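Local coordinates for mariner Mos1 transposase (Drosophila mauritiana, PDB 4MDA), which cuts the Mos1 mariner transposon out of DNA and pastes it elsewhere, working as a homodimer with two divalent metal ions in each catalytic domain, at residues D36-F41 with H166-M171; R123-H128 with E149-A154; N105-L110 with E144-E149. The protein carries 1 engineered substitution. All blocks are in the same frame, centred on the assembly; numbering follows the deposited sequence.

Interaction 1: residues D36-F41 with H166-M171; sequences DEKWIF and HLFASM. With MN (manganese (II) ion), chain B; MN (manganese (II) ion), chain C; RLT (N-(4-fluorobenzyl)-5-hydroxy-1-methyl-2-(1-methyl-1-{[(5-methyl-1,3,4-oxadiazol-2-yl)carbonyl]amino}ethyl)-6-oxo-1,6-di hydropyrimidine-4-carboxamide), chain D.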
loop_
_atom_site.group_PDB
_atom_site.type_symbol
_atom_site.label_atom_id
_atom_site.label_comp_id
_atom_site.label_asym_id
_atom_site.label_seq_id
_atom_site.Cartn_x
_atom_site.Cartn_y
_atom_site.Cartn_z
ATOM N N ASP A 36 3.017 0.699 -1.241
ATOM C CA ASP A 36 4.208 0.119 -0.603
ATOM C C ASP A 36 5.271 -0.048 -1.696
ATOM O O ASP A 36 4.969 0.034 -2.890
ATOM C CB ASP A 36 3.827 -1.253 -0.083
ATOM C CG ASP A 36 4.822 -1.849 0.836
ATOM O OD1 ASP A 36 5.424 -1.100 1.664
ATOM O OD2 ASP A 36 4.895 -3.117 0.757
ATOM N N GLU A 37 6.511 -0.238 -1.242
ATOM C CA GLU A 37 7.696 -0.533 -2.045
ATOM C C GLU A 37 8.058 -1.997 -2.068
ATOM O O GLU A 37 7.875 -2.665 -1.074
ATOM C CB GLU A 37 8.866 0.243 -1.464
ATOM C CG GLU A 37 8.654 1.743 -1.328
ATOM C CD GLU A 37 8.085 2.229 0.003
ATOM O OE1 GLU A 37 8.257 3.458 0.278
ATOM O OE2 GLU A 37 7.564 1.422 0.808
ATOM N N LYS A 38 8.583 -2.453 -3.214
ATOM C CA LYS A 38 9.100 -3.815 -3.372
ATOM C C LYS A 38 10.237 -3.806 -4.380
ATOM O O LYS A 38 10.151 -3.184 -5.412
ATOM C CB LYS A 38 7.988 -4.739 -3.889
ATOM C CG LYS A 38 8.444 -6.123 -4.349
ATOM C CD LYS A 38 7.237 -7.050 -4.564
ATOM C CE LYS A 38 7.593 -8.445 -5.143
ATOM N NZ LYS A 38 8.334 -9.229 -4.113
ATOM N N TRP A 39 11.268 -4.563 -4.084
ATOM C CA TRP A 39 12.359 -4.756 -5.055
ATOM C C TRP A 39 11.966 -5.694 -6.175
ATOM O O TRP A 39 11.454 -6.812 -5.924
ATOM C CB TRP A 39 13.602 -5.345 -4.323
ATOM C CG TRP A 39 14.378 -4.446 -3.392
ATOM C CD1 TRP A 39 14.559 -4.641 -2.044
ATOM C CD2 TRP A 39 15.134 -3.280 -3.739
ATOM N NE1 TRP A 39 15.347 -3.626 -1.533
ATOM C CE2 TRP A 39 15.741 -2.806 -2.552
ATOM C CE3 TRP A 39 15.349 -2.570 -4.943
ATOM C CZ2 TRP A 39 16.521 -1.654 -2.529
ATOM C CZ3 TRP A 39 16.142 -1.436 -4.913
ATOM C CH2 TRP A 39 16.702 -0.989 -3.698
ATOM N N ILE A 40 12.246 -5.296 -7.433
ATOM C CA ILE A 40 12.214 -6.194 -8.596
ATOM C C ILE A 40 13.647 -6.393 -9.178
ATOM O O ILE A 40 14.357 -5.465 -9.397
ATOM C CB ILE A 40 11.303 -5.650 -9.651
ATOM C CG1 ILE A 40 9.904 -5.439 -9.052
ATOM C CG2 ILE A 40 11.292 -6.616 -10.829
ATOM C CD1 ILE A 40 8.964 -4.864 -10.055
ATOM N N PHE A 41 14.062 -7.656 -9.329
ATOM C CA PHE A 41 15.403 -7.965 -9.799
ATOM C C PHE A 41 15.425 -8.165 -11.298
ATOM O O PHE A 41 14.479 -8.768 -11.813
ATOM C CB PHE A 41 15.827 -9.258 -9.155
ATOM C CG PHE A 41 15.993 -9.136 -7.667
ATOM C CD1 PHE A 41 14.907 -9.364 -6.797
ATOM C CD2 PHE A 41 17.190 -8.715 -7.135
ATOM C CE1 PHE A 41 15.047 -9.221 -5.424
ATOM C CE2 PHE A 41 17.330 -8.587 -5.777
ATOM C CZ PHE A 41 16.238 -8.798 -4.923
ATOM N N HIS A 166 -2.149 -8.926 -1.080
ATOM C CA HIS A 166 -2.937 -9.020 -2.313
ATOM C C HIS A 166 -2.112 -8.721 -3.579
ATOM O O HIS A 166 -1.901 -9.598 -4.451
ATOM C CB HIS A 166 -4.196 -8.177 -2.218
ATOM C CG HIS A 166 -5.134 -8.406 -3.318
ATOM N ND1 HIS A 166 -5.957 -9.509 -3.372
ATOM C CD2 HIS A 166 -5.332 -7.733 -4.465
ATOM C CE1 HIS A 166 -6.686 -9.451 -4.471
ATOM N NE2 HIS A 166 -6.290 -8.410 -5.167
ATOM N N LEU A 167 -1.627 -7.487 -3.672
ATOM C CA LEU A 167 -0.983 -7.038 -4.921
ATOM C C LEU A 167 0.327 -7.718 -5.214
ATOM O O LEU A 167 0.521 -8.358 -6.244
ATOM C CB LEU A 167 -0.809 -5.504 -4.930
ATOM C CG LEU A 167 -0.297 -4.921 -6.256
ATOM C CD1 LEU A 167 -1.284 -5.119 -7.339
ATOM C CD2 LEU A 167 0.032 -3.434 -6.030
ATOM N N PHE A 168 1.246 -7.624 -4.282
ATOM C CA PHE A 168 2.586 -8.215 -4.433
ATOM C C PHE A 168 2.568 -9.737 -4.301
ATOM O O PHE A 168 3.406 -10.365 -4.863
ATOM C CB PHE A 168 3.587 -7.660 -3.444
ATOM C CG PHE A 168 3.860 -6.159 -3.553
ATOM C CD1 PHE A 168 3.795 -5.496 -4.786
ATOM C CD2 PHE A 168 4.300 -5.421 -2.451
ATOM C CE1 PHE A 168 4.033 -4.122 -4.869
ATOM C CE2 PHE A 168 4.582 -4.051 -2.556
ATOM C CZ PHE A 168 4.476 -3.404 -3.803
ATOM N N ALA A 169 1.636 -10.310 -3.534
ATOM C CA ALA A 169 1.446 -11.768 -3.463
ATOM C C ALA A 169 1.154 -12.289 -4.906
ATOM O O ALA A 169 1.840 -13.198 -5.416
ATOM C CB ALA A 169 0.297 -12.097 -2.517
ATOM N N SER A 170 0.226 -11.663 -5.617
ATOM C CA SER A 170 -0.110 -12.079 -7.016
ATOM C C SER A 170 1.073 -11.827 -7.978
ATOM O O SER A 170 1.477 -12.689 -8.781
ATOM C CB SER A 170 -1.345 -11.295 -7.490
ATOM O OG SER A 170 -1.687 -11.659 -8.793
ATOM N N MET A 171 1.701 -10.660 -7.811
ATOM C CA MET A 171 2.847 -10.228 -8.633
ATOM C C MET A 171 4.038 -11.146 -8.489
ATOM O O MET A 171 4.657 -11.507 -9.494
ATOM C CB MET A 171 3.280 -8.808 -8.321
ATOM C CG MET A 171 4.207 -8.143 -9.360
ATOM S SD MET A 171 4.886 -6.576 -8.886
ATOM C CE MET A 171 6.140 -6.857 -7.652
HETATM MN MN MN B . 7.001 -1.698 3.085
HETATM MN MN MN C . 5.712 -4.850 1.649
HETATM C CAA RLT D . 8.201 -2.873 11.845
HETATM C CAB RLT D . 7.467 -8.321 4.197
HETATM C CAC RLT D . 8.564 -8.605 7.007
HETATM C CAD RLT D . 10.764 -7.755 5.849
HETATM O OAE RLT D . 8.378 -1.991 4.728
HETATM O OAF RLT D . 7.554 -6.143 8.511
HETATM O OAG RLT D . 6.515 -6.558 2.891
HETATM O OAH RLT D . 6.765 -3.843 3.189
HETATM F FAI RLT D . 8.432 -0.129 11.848
HETATM C CAJ RLT D . 8.076 -0.421 9.541
HETATM C CAK RLT D . 10.217 -0.915 10.462
HETATM C CAL RLT D . 8.559 -0.755 8.277
HETATM C CAM RLT D . 10.699 -1.273 9.216
HETATM C CAN RLT D . 10.354 -1.579 6.745
HETATM N NAO RLT D . 10.504 -3.913 11.004
HETATM N NAP RLT D . 10.675 -4.874 9.989
HETATM N NAQ RLT D . 8.945 -5.203 5.900
HETATM N NAR RLT D . 9.734 -2.876 6.346
HETATM N NAS RLT D . 9.761 -6.557 7.732
HETATM O OAT RLT D . 8.450 -4.427 10.232
HETATM C CAU RLT D . 8.784 -2.910 5.400
HETATM C CAV RLT D . 8.810 -6.010 8.538
HETATM C CAW RLT D . 9.173 -3.685 11.071
HETATM C CAX RLT D . 8.919 -0.466 10.637
HETATM C CAY RLT D . 9.868 -1.193 8.101
HETATM C CAZ RLT D . 7.451 -4.608 4.040
HETATM C CBA RLT D . 9.401 -5.123 9.567
HETATM C CBB RLT D . 8.393 -4.250 5.084
HETATM C CBC RLT D . 8.770 -6.551 5.750
HETATM C CBD RLT D . 7.239 -6.048 3.839
HETATM N NBE RLT D . 7.904 -6.942 4.657
HETATM C CBF RLT D . 9.589 -7.536 6.741
HETATM O O HOH W 1 8.477 -2.042 1.486
HETATM O O HOH W 2 7.688 0.341 3.192
HETATM O O HOH W 3 7.109 -5.074 0.030
#
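Lys-38 and Phe-168 make the main apolar contact between strand 32-41 and helix 162-175, whose short segments run nearly parallel, 15° apart, with axes 10.5 Å from each other at closest approach. The aliphatic part of the lysine covers one face of the phenyl ring. Its CB forms a CH-pi contact 3.8 Å from the centroid of the Phe-168 ring, while Lys-38 CD lies near Phe-168 CG. With CG anti to the backbone N (chi1 169°) and the next two torsions also extended, the lysine chain runs across the ring toward Met-171. Here the packing is tight: CE of Met-171 lies 3.3 Å from CD of Lys-38 and equally near its CE. The same methyl meets Ile-40 CD1 at 4.2 Å, and Trp-189 and Trp-193 of helix 183-196 also touch the methionine.

Polar atoms of the strand meet the rim of the phenyl ring. Asp-36 O lies in its plane at the edge, and Asp-36 OD2 approaches Phe-168 CE2 to 3.5 Å.

Metal binding makes up the third group. The Asp-36 carboxylate bridges both manganese ions, OD1 holding one at 2.2 Å and OD2 the other at 2.1 Å; Asp-129 and Asp-164 complete the acidic triad of this DDD transposase. The inhibitor raltegravir (RLT) chelates the pair through OAE on one ion and OAG on the other, with OAH shared by both. Glu-37 O accepts a hydrogen bond from one water on each metal, and Glu-37 OE2 receives another; OE1 is held by His-134.

Strand and helix therefore place an apolar ring directly beside a metal-bridging carboxylate. With its oxygens committed to two cations and its neighbour's carbonyl steering their waters, Asp-36 is probably restrained in rotation.

Interaction 2: residues R123-H128 with E149-A154; sequences RVIFLH and EVLPHA
Arg-123 lays its guanidinium across Glu-149, CZ standing 4.0 Å from Glu-149 CB, which sits over the centre of the flat group. Its chain is fully extended and NE is hydrogen-bonded to Asn-147 O, while the Glu-149 carboxylate forms its salt bridge with Arg-22 of helix 6-25. At Val-124 the backbone pairing begins, its O accepting from Glu-149 N at 2.9 Å. Ile-125, bridged in parallel to Glu-149, runs alongside that glutamate and points the same way; its CG2 branch, anti to the backbone N, presses against CG of Leu-151 at a tight 3.5 Å. Phe-126 is held through both its backbone N and its O: N gives a nearly straight 2.7 Å bond to Glu-149 O, and O receives Leu-151 N at 3.0 Å. One residue spanning two partners in this way is the signature of parallel pairing. The strands flank helices 132-135 and 137-146 in sequence, forming a beta-alpha-beta crossover of the RNase H-like catalytic domain, with strand 149-150 at the sheet edge. The Phe-126 ring turns to the opposite face from Ile-125, among side chains of helices 96-113 and 137-146. Leu-127 reaches obliquely with CD1 to CB of Leu-151 and toward the His-153 ring. The backbone N-H of His-128 donates to a water, N to O 2.8 Å, which also lies within bonding distance of Phe-126 O and Leu-151 O. The imidazole, placed by chi1 of 66°, has Phe-126 CE2 over one face, offset toward the rim, and brings NE2 to 4.0 Å from Val-150 CG1, while ND1 bonds to Tyr-99 OH.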
loop_
_atom_site.group_PDB
_atom_site.type_symbol
_atom_site.label_atom_id
_atom_site.label_comp_id
_atom_site.label_asym_id
_atom_site.label_seq_id
_atom_site.Cartn_x
_atom_site.Cartn_y
_atom_site.Cartn_z
ATOM N N ARG A 123 -12.560 12.853 1.197
ATOM C CA ARG A 123 -11.222 12.907 1.757
ATOM C C ARG A 123 -10.524 11.544 1.589
ATOM O O ARG A 123 -11.126 10.507 1.855
ATOM C CB ARG A 123 -11.351 13.201 3.260
ATOM C CG ARG A 123 -10.046 13.401 3.960
ATOM C CD ARG A 123 -10.194 13.636 5.463
ATOM N NE ARG A 123 -8.951 14.009 6.101
ATOM C CZ ARG A 123 -8.820 14.111 7.429
ATOM N NH1 ARG A 123 -9.877 13.950 8.203
ATOM N NH2 ARG A 123 -7.660 14.441 7.994
ATOM N N VAL A 124 -9.299 11.580 1.165
ATOM C CA VAL A 124 -8.468 10.392 1.029
ATOM C C VAL A 124 -8.126 9.777 2.382
ATOM O O VAL A 124 -7.737 10.490 3.279
ATOM C CB VAL A 124 -7.146 10.704 0.322
ATOM C CG1 VAL A 124 -6.179 9.563 0.426
ATOM C CG2 VAL A 124 -7.462 11.117 -1.109
ATOM N N ILE A 125 -8.226 8.466 2.479
ATOM C CA ILE A 125 -7.742 7.732 3.648
ATOM C C ILE A 125 -6.514 6.934 3.157
ATOM O O ILE A 125 -6.626 6.018 2.355
ATOM C CB ILE A 125 -8.830 6.834 4.223
ATOM C CG1 ILE A 125 -10.027 7.691 4.685
ATOM C CG2 ILE A 125 -8.360 5.923 5.317
ATOM C CD1 ILE A 125 -11.196 6.883 5.028
ATOM N N PHE A 126 -5.392 7.185 3.795
ATOM C CA PHE A 126 -4.114 6.710 3.292
ATOM C C PHE A 126 -3.581 5.612 4.191
ATOM O O PHE A 126 -3.537 5.786 5.388
ATOM C CB PHE A 126 -3.165 7.893 3.237
ATOM C CG PHE A 126 -1.902 7.635 2.463
ATOM C CD1 PHE A 126 -1.936 7.259 1.160
ATOM C CD2 PHE A 126 -0.651 7.666 3.088
ATOM C CE1 PHE A 126 -0.800 7.085 0.408
ATOM C CE2 PHE A 126 0.507 7.524 2.320
ATOM C CZ PHE A 126 0.426 7.187 0.989
ATOM N N LEU A 127 -3.250 4.488 3.569
ATOM C CA LEU A 127 -2.737 3.337 4.317
ATOM C C LEU A 127 -1.367 3.008 3.785
ATOM O O LEU A 127 -1.219 2.557 2.615
ATOM C CB LEU A 127 -3.684 2.183 4.134
ATOM C CG LEU A 127 -3.299 0.820 4.777
ATOM C CD1 LEU A 127 -3.125 1.101 6.240
ATOM C CD2 LEU A 127 -4.416 -0.158 4.502
ATOM N N HIS A 128 -0.355 3.271 4.603
ATOM C CA HIS A 128 1.018 2.872 4.299
ATOM C C HIS A 128 1.684 2.397 5.551
ATOM O O HIS A 128 1.136 2.555 6.648
ATOM C CB HIS A 128 1.842 4.031 3.650
ATOM C CG HIS A 128 2.097 5.208 4.503
ATOM N ND1 HIS A 128 2.963 6.198 4.115
ATOM C CD2 HIS A 128 1.557 5.630 5.675
ATOM C CE1 HIS A 128 3.033 7.117 5.052
ATOM N NE2 HIS A 128 2.159 6.825 5.993
ATOM N N GLU A 149 -6.333 11.438 5.646
ATOM C CA GLU A 149 -6.402 10.725 6.938
ATOM C C GLU A 149 -5.409 9.544 6.915
ATOM O O GLU A 149 -5.498 8.663 6.037
ATOM C CB GLU A 149 -7.811 10.250 7.192
ATOM C CG GLU A 149 -7.923 9.792 8.610
ATOM C CD GLU A 149 -9.256 9.205 8.973
ATOM O OE1 GLU A 149 -9.318 8.703 10.127
ATOM O OE2 GLU A 149 -10.177 9.171 8.139
ATOM N N VAL A 150 -4.477 9.470 7.870
ATOM C CA VAL A 150 -3.511 8.375 7.833
ATOM C C VAL A 150 -3.975 7.311 8.814
ATOM O O VAL A 150 -4.105 7.585 10.030
ATOM C CB VAL A 150 -2.094 8.911 8.207
ATOM C CG1 VAL A 150 -1.043 7.799 8.225
ATOM C CG2 VAL A 150 -1.692 10.010 7.228
ATOM N N LEU A 151 -4.227 6.122 8.310
ATOM C CA LEU A 151 -4.678 5.005 9.115
ATOM C C LEU A 151 -3.547 4.479 9.933
ATOM O O LEU A 151 -2.412 4.467 9.484
ATOM C CB LEU A 151 -5.176 3.884 8.186
ATOM C CG LEU A 151 -6.515 4.034 7.567
ATOM C CD1 LEU A 151 -6.868 2.687 6.920
ATOM C CD2 LEU A 151 -7.666 4.421 8.545
ATOM N N PRO A 152 -3.845 3.965 11.163
ATOM C CA PRO A 152 -2.809 3.243 11.884
ATOM C C PRO A 152 -2.430 1.968 11.230
ATOM O O PRO A 152 -3.255 1.344 10.570
ATOM C CB PRO A 152 -3.461 2.943 13.228
ATOM C CG PRO A 152 -4.924 2.951 12.986
ATOM C CD PRO A 152 -5.149 3.939 11.834
ATOM N N HIS A 153 -1.173 1.623 11.372
ATOM C CA HIS A 153 -0.643 0.355 10.877
ATOM C C HIS A 153 0.481 -0.161 11.791
ATOM O O HIS A 153 1.469 0.571 12.049
ATOM C CB HIS A 153 -0.106 0.543 9.480
ATOM C CG HIS A 153 0.208 -0.733 8.792
ATOM N ND1 HIS A 153 -0.772 -1.589 8.360
ATOM C CD2 HIS A 153 1.376 -1.318 8.493
ATOM C CE1 HIS A 153 -0.222 -2.655 7.825
ATOM N NE2 HIS A 153 1.090 -2.506 7.884
ATOM N N ALA A 154 0.322 -1.414 12.230
ATOM C CA ALA A 154 1.306 -2.097 13.079
ATOM C C ALA A 154 2.536 -2.604 12.402
ATOM O O ALA A 154 2.519 -3.114 11.281
ATOM C CB ALA A 154 0.609 -3.262 13.807
HETATM O O HOH W 4 -1.333 4.466 6.979
#

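Interaction 3: residues N105-L110 with E144-E149; sequences NLNRAL and ETLNWE
Asn-107 and Leu-146 mark the closest backbone approach, their CA atoms 8.0 Å apart, where a regular helical turn in the second half of helix 96-113 faces the finishing turn of helix 137-146. The two chains differ sharply in shape. Segment 105-110 is helical throughout, whereas the other leaves helical geometry at Asn-147, whose positive phi of 60° ends the helix and turns the chain out of it before Trp-148 extends toward strand 149-150. The Asn-147 side chain steadies this exit: ND2 donates to Glu-144 O at 3.3 Å, coming in within the carbonyl plane and with the acceptor almost in its own amide plane.

Across the contact, Asn-107 packs against both Leu-146 and Trp-148. The CD2 methyl of Leu-146 rests over the face of the Asn-107 amide, 3.4 Å from CG and nearly as close to OD1. From the same side of the amide plane Trp-148 comes in, and Asn-107 ND2 meets the edge of its indole, near the ring plane and 3.7 Å from Trp-148 CZ2, with amide and ring planes inclined at 67°. The meeting is one of van der Waals contact, with no hydrogen bond joining the two segments. Next to it, Leu-106 CD2 reaches CH2 of Trp-148 at 3.8 Å, approaching obliquely, and Leu-110 CD2 stands further off, 4.4 Å from CZ2. With CG beside the backbone N (chi1 -62°), the indole folds back against the end of the preceding helix 137-146, so that Leu-146 CB covers part of one face.

Trp-148 thus fills the junction where two helices pack on one side of the central sheet. Its ring also meets Phe-126 of strand 125-127 and touches Val-124, while Leu-106 continues the same apolar layer to Ile-83 and Tyr-84 of strand 81-87.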
loop_
_atom_site.group_PDB
_atom_site.type_symbol
_atom_site.label_atom_id
_atom_site.label_comp_id
_atom_site.label_asym_id
_atom_site.label_seq_id
_atom_site.Cartn_x
_atom_site.Cartn_y
_atom_site.Cartn_z
ATOM N N ASN A 105 3.521 13.860 -6.098
ATOM C CA ASN A 105 3.248 13.385 -7.423
ATOM C C ASN A 105 2.020 12.454 -7.474
ATOM O O ASN A 105 1.236 12.482 -8.372
ATOM C CB ASN A 105 4.468 12.634 -7.965
ATOM C CG ASN A 105 5.649 13.522 -8.244
ATOM O OD1 ASN A 105 5.494 14.700 -8.479
ATOM N ND2 ASN A 105 6.821 12.946 -8.273
ATOM N N LEU A 106 1.821 11.650 -6.408
ATOM C CA LEU A 106 0.715 10.777 -6.243
ATOM C C LEU A 106 -0.567 11.614 -6.221
ATOM O O LEU A 106 -1.543 11.243 -6.811
ATOM C CB LEU A 106 0.865 9.985 -4.911
ATOM C CG LEU A 106 -0.435 9.218 -4.520
ATOM C CD1 LEU A 106 -0.875 8.179 -5.491
ATOM C CD2 LEU A 106 -0.162 8.513 -3.159
ATOM N N ASN A 107 -0.557 12.713 -5.478
ATOM C CA ASN A 107 -1.701 13.590 -5.375
ATOM C C ASN A 107 -2.069 14.175 -6.757
ATOM O O ASN A 107 -3.228 14.273 -7.069
ATOM C CB ASN A 107 -1.447 14.710 -4.360
ATOM C CG ASN A 107 -2.632 15.656 -4.196
ATOM O OD1 ASN A 107 -2.509 16.933 -4.323
ATOM N ND2 ASN A 107 -3.748 15.095 -3.994
ATOM N N ARG A 108 -1.086 14.538 -7.570
ATOM C CA ARG A 108 -1.384 15.044 -8.933
ATOM C C ARG A 108 -2.036 13.940 -9.764
ATOM O O ARG A 108 -3.064 14.160 -10.448
ATOM C CB ARG A 108 -0.099 15.583 -9.631
ATOM C CG ARG A 108 0.593 16.738 -8.877
ATOM C CD ARG A 108 1.322 17.676 -9.847
ATOM N NE ARG A 108 2.224 16.892 -10.696
ATOM C CZ ARG A 108 2.840 17.326 -11.800
ATOM N NH1 ARG A 108 2.654 18.569 -12.254
ATOM N NH2 ARG A 108 3.642 16.494 -12.468
ATOM N N ALA A 109 -1.534 12.695 -9.671
ATOM C CA ALA A 109 -2.167 11.574 -10.388
ATOM C C ALA A 109 -3.596 11.316 -9.937
ATOM O O ALA A 109 -4.486 11.014 -10.724
ATOM C CB ALA A 109 -1.296 10.326 -10.265
ATOM N N LEU A 110 -3.804 11.375 -8.631
ATOM C CA LEU A 110 -5.074 11.178 -7.998
ATOM C C LEU A 110 -6.113 12.200 -8.523
ATOM O O LEU A 110 -7.245 11.831 -8.793
ATOM C CB LEU A 110 -4.946 11.349 -6.474
ATOM C CG LEU A 110 -6.152 10.866 -5.733
ATOM C CD1 LEU A 110 -6.276 9.333 -5.722
ATOM C CD2 LEU A 110 -6.129 11.414 -4.339
ATOM N N GLU A 144 -0.007 16.280 6.266
ATOM C CA GLU A 144 -0.914 17.192 7.053
ATOM C C GLU A 144 -1.474 18.176 6.054
ATOM O O GLU A 144 -2.711 18.522 6.098
ATOM C CB GLU A 144 -0.172 18.038 8.072
ATOM C CG GLU A 144 0.383 17.469 9.360
ATOM C CD GLU A 144 0.749 18.616 10.311
ATOM O OE1 GLU A 144 1.607 18.469 11.216
ATOM O OE2 GLU A 144 0.155 19.694 10.158
ATOM N N THR A 145 -0.601 18.638 5.168
ATOM C CA THR A 145 -0.971 19.664 4.190
ATOM C C THR A 145 -1.934 19.119 3.139
ATOM O O THR A 145 -2.951 19.743 2.708
ATOM C CB THR A 145 0.319 20.239 3.550
ATOM O OG1 THR A 145 1.022 20.989 4.588
ATOM C CG2 THR A 145 -0.027 21.135 2.470
ATOM N N LEU A 146 -1.620 17.916 2.642
ATOM C CA LEU A 146 -2.534 17.208 1.762
ATOM C C LEU A 146 -3.856 16.917 2.465
ATOM O O LEU A 146 -4.880 16.891 1.807
ATOM C CB LEU A 146 -1.937 15.871 1.307
ATOM C CG LEU A 146 -0.838 15.999 0.255
ATOM C CD1 LEU A 146 -0.010 14.712 0.201
ATOM C CD2 LEU A 146 -1.450 16.300 -1.064
ATOM N N ASN A 147 -3.763 16.783 3.776
ATOM C CA ASN A 147 -4.868 16.517 4.704
ATOM C C ASN A 147 -5.603 15.228 4.418
ATOM O O ASN A 147 -6.809 15.103 4.552
ATOM C CB ASN A 147 -5.778 17.712 4.824
ATOM C CG ASN A 147 -6.461 17.756 6.195
ATOM O OD1 ASN A 147 -7.633 17.555 6.288
ATOM N ND2 ASN A 147 -5.729 17.890 7.200
ATOM N N TRP A 148 -4.798 14.253 4.075
ATOM C CA TRP A 148 -5.240 12.867 4.033
ATOM C C TRP A 148 -5.373 12.305 5.449
ATOM O O TRP A 148 -4.550 12.571 6.335
ATOM C CB TRP A 148 -4.280 12.059 3.208
ATOM C CG TRP A 148 -4.187 12.500 1.766
ATOM C CD1 TRP A 148 -5.010 13.447 1.084
ATOM C CD2 TRP A 148 -3.297 11.981 0.784
ATOM N NE1 TRP A 148 -4.605 13.524 -0.217
ATOM C CE2 TRP A 148 -3.553 12.660 -0.424
ATOM C CE3 TRP A 148 -2.246 11.070 0.821
ATOM C CZ2 TRP A 148 -2.832 12.397 -1.591
ATOM C CZ3 TRP A 148 -1.546 10.859 -0.307
ATOM C CH2 TRP A 148 -1.826 11.499 -1.499
ATOM N N GLU A 149 -6.333 11.438 5.646
ATOM C CA GLU A 149 -6.402 10.725 6.938
ATOM C C GLU A 149 -5.409 9.544 6.915
ATOM O O GLU A 149 -5.498 8.663 6.037
ATOM C CB GLU A 149 -7.811 10.250 7.192
ATOM C CG GLU A 149 -7.923 9.792 8.610
ATOM C CD GLU A 149 -9.256 9.205 8.973
ATOM O OE1 GLU A 149 -9.318 8.703 10.127
ATOM O OE2 GLU A 149 -10.177 9.171 8.139
#

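From the N terminus, strand 32-41 contributes the first half of interaction 1, which closes only at helix 162-175 and so encloses both other contacts in sequence. Within that span helix 96-113 opens interaction 3, and segment 123-128 opens interaction 2 before interaction 3 has closed at 144-149. Interaction 2 then closes at 149-154, so these two cross and share Glu-149. They also touch in space, through Val-124 on Leu-110 and Phe-126 on Trp-148. Interaction 1 lies on the other side of the chain's centre, about 20 Å from interaction 2 between centres, yet neighbouring strands 32-41 and 125-127 join them through one sheet.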